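Local coordinates for protein BAG family molecular chaperone regulator 1 (Arabidopsis thaliana, PDB 4HWC) that probably acts as a co-chaperone that binds the ATPase domain of HSP70/HSC70 chaperones and helps regulate programmed cell death and stress responses, at residues T43-L48 with N77-L82. Sequence-based numbering, arbitrary orientation.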
loop_
_atom_site.group_PDB
_atom_site.type_symbol
_atom_site.label_atom_id
_atom_site.label_comp_id
_atom_site.label_asym_id
_atom_site.label_seq_id
_atom_site.Cartn_x
_atom_site.Cartn_y
_atom_site.Cartn_z
ATOM N N THR A 43 -5.377 -0.345 10.568
ATOM C CA THR A 43 -6.100 0.607 9.741
ATOM C C THR A 43 -5.431 0.748 8.377
ATOM O O THR A 43 -6.088 0.642 7.342
ATOM C CB THR A 43 -6.161 2.005 10.401
ATOM O OG1 THR A 43 -7.009 1.953 11.556
ATOM C CG2 THR A 43 -6.705 3.034 9.422
ATOM N N VAL A 44 -4.119 0.968 8.386
ATOM C CA VAL A 44 -3.361 1.143 7.146
ATOM C C VAL A 44 -3.293 -0.140 6.309
ATOM O O VAL A 44 -3.417 -0.098 5.080
ATOM C CB VAL A 44 -1.937 1.654 7.461
ATOM C CG1 VAL A 44 -1.130 1.803 6.195
ATOM C CG2 VAL A 44 -2.026 3.007 8.174
ATOM N N ILE A 45 -3.087 -1.278 6.962
ATOM C CA ILE A 45 -3.028 -2.537 6.226
ATOM C C ILE A 45 -4.365 -2.703 5.537
ATOM O O ILE A 45 -4.427 -3.056 4.366
ATOM C CB ILE A 45 -2.795 -3.741 7.152
ATOM C CG1 ILE A 45 -1.348 -3.720 7.647
ATOM C CG2 ILE A 45 -3.087 -5.057 6.407
ATOM C CD1 ILE A 45 -1.003 -4.875 8.558
ATOM N N GLU A 46 -5.437 -2.430 6.259
ATOM C CA GLU A 46 -6.730 -2.589 5.634
ATOM C C GLU A 46 -7.046 -1.590 4.534
ATOM O O GLU A 46 -7.737 -1.929 3.582
ATOM C CB GLU A 46 -7.826 -2.714 6.721
ATOM C CG GLU A 46 -8.035 -4.232 7.001
ATOM C CD GLU A 46 -8.855 -4.642 8.198
ATOM O OE1 GLU A 46 -8.566 -5.746 8.707
ATOM O OE2 GLU A 46 -9.759 -3.913 8.626
ATOM N N LEU A 47 -6.516 -0.372 4.618
ATOM C CA LEU A 47 -6.733 0.589 3.541
ATOM C C LEU A 47 -5.975 0.101 2.308
ATOM O O LEU A 47 -6.436 0.299 1.181
ATOM C CB LEU A 47 -6.238 2.002 3.904
ATOM C CG LEU A 47 -7.082 2.787 4.908
ATOM C CD1 LEU A 47 -6.439 4.139 5.175
ATOM C CD2 LEU A 47 -8.490 2.956 4.367
ATOM N N LEU A 48 -4.820 -0.530 2.523
ATOM C CA LEU A 48 -4.025 -1.062 1.413
ATOM C C LEU A 48 -4.735 -2.245 0.762
ATOM O O LEU A 48 -4.693 -2.406 -0.459
ATOM C CB LEU A 48 -2.635 -1.494 1.899
ATOM C CG LEU A 48 -1.668 -0.350 2.240
ATOM C CD1 LEU A 48 -0.527 -0.890 3.082
ATOM C CD2 LEU A 48 -1.127 0.287 0.956
ATOM N N ASN A 77 4.171 -5.141 -1.298
ATOM C CA ASN A 77 5.398 -4.802 -0.588
ATOM C C ASN A 77 5.100 -4.029 0.688
ATOM O O ASN A 77 5.700 -4.297 1.722
ATOM C CB ASN A 77 6.338 -3.962 -1.471
ATOM C CG ASN A 77 7.021 -4.779 -2.551
ATOM O OD1 ASN A 77 6.970 -6.004 -2.547
ATOM N ND2 ASN A 77 7.679 -4.093 -3.480
ATOM N N TYR A 78 4.189 -3.060 0.617
ATOM C CA TYR A 78 3.853 -2.275 1.805
ATOM C C TYR A 78 3.165 -3.125 2.864
ATOM O O TYR A 78 3.440 -2.979 4.053
ATOM C CB TYR A 78 2.955 -1.090 1.450
ATOM C CG TYR A 78 3.655 0.032 0.714
ATOM C CD1 TYR A 78 4.909 0.497 1.119
ATOM C CD2 TYR A 78 3.029 0.677 -0.343
ATOM C CE1 TYR A 78 5.521 1.583 0.468
ATOM C CE2 TYR A 78 3.625 1.751 -0.992
ATOM C CZ TYR A 78 4.862 2.203 -0.580
ATOM O OH TYR A 78 5.419 3.276 -1.237
ATOM N N VAL A 79 2.267 -4.013 2.449
ATOM C CA VAL A 79 1.596 -4.865 3.427
ATOM C C VAL A 79 2.640 -5.770 4.084
ATOM O O VAL A 79 2.591 -6.030 5.286
ATOM C CB VAL A 79 0.476 -5.713 2.768
ATOM C CG1 VAL A 79 -0.107 -6.699 3.787
ATOM C CG2 VAL A 79 -0.629 -4.795 2.270
ATOM N N GLU A 80 3.598 -6.230 3.289
ATOM C CA GLU A 80 4.672 -7.088 3.782
ATOM C C GLU A 80 5.474 -6.332 4.841
ATOM O O GLU A 80 5.821 -6.877 5.887
ATOM C CB GLU A 80 5.582 -7.482 2.617
ATOM C CG GLU A 80 6.766 -8.358 2.987
ATOM C CD GLU A 80 7.596 -8.723 1.766
ATOM O OE1 GLU A 80 8.368 -9.695 1.839
ATOM O OE2 GLU A 80 7.473 -8.030 0.730
ATOM N N THR A 81 5.769 -5.071 4.555
ATOM C CA THR A 81 6.512 -4.224 5.483
ATOM C C THR A 81 5.706 -4.007 6.763
ATOM O O THR A 81 6.249 -4.083 7.870
ATOM C CB THR A 81 6.825 -2.865 4.827
ATOM O OG1 THR A 81 7.705 -3.075 3.714
ATOM C CG2 THR A 81 7.485 -1.911 5.818
ATOM N N LEU A 82 4.410 -3.746 6.618
ATOM C CA LEU A 82 3.552 -3.515 7.776
ATOM C C LEU A 82 3.367 -4.767 8.632
ATOM O O LEU A 82 3.284 -4.677 9.860
ATOM C CB LEU A 82 2.185 -2.997 7.336
ATOM C CG LEU A 82 2.094 -1.577 6.769
ATOM C CD1 LEU A 82 0.662 -1.303 6.328
ATOM C CD2 LEU A 82 2.517 -0.567 7.823
#
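L82 pushes its side chain among V44, I45 and L48, and following it outward from the backbone traces the centre of the contact. Its CB lies beside I45, 3.6 Å from CG1 of that residue, with I45 CD1 a little farther off. CG still borders I45 CG1, at 4.1 Å. The CD1 methyl then presses closely against I45 CG1, at 3.4 Å. It is packed as firmly on L48 CD1, at 3.5 Å, and V44 CG1 adds a third neighbour at 3.6 Å. I45 and L82 lie alongside each other, pointing opposite ways, an overlap suited to isoleucine's long arm, which is extended (chi2 -179°) and keeps CG1 and CD1 beside the leucine. L48 instead meets L82 tip to tip: both leucines, branched at CG, carry a methyl far enough to meet between the helices. L48 CD1 also touches CB of Y78, 3.9 Å away, while the tyrosine's ring leads away. V44, short and branched at CB, offers CG1, anti to its backbone N (chi1 178°), and stands roughly perpendicular to L82. V79, a compact residue, suits the point where its backbone comes nearest that of I45, and sets CG2 against L48 CB at 3.9 Å.

The segments belong to helices 38-55 and 62-88 of the BAG domain, a three-helix bundle, and run nearly antiparallel at 161° with axes 9.9 Å apart. Helix 5-31 completes the core, F26 packing on V44 and L19 on L48. Every contact between the two segments is between carbons, so the pairing here rests on dispersion, the exclusion of water and probably the close fit of branched aliphatic side chains.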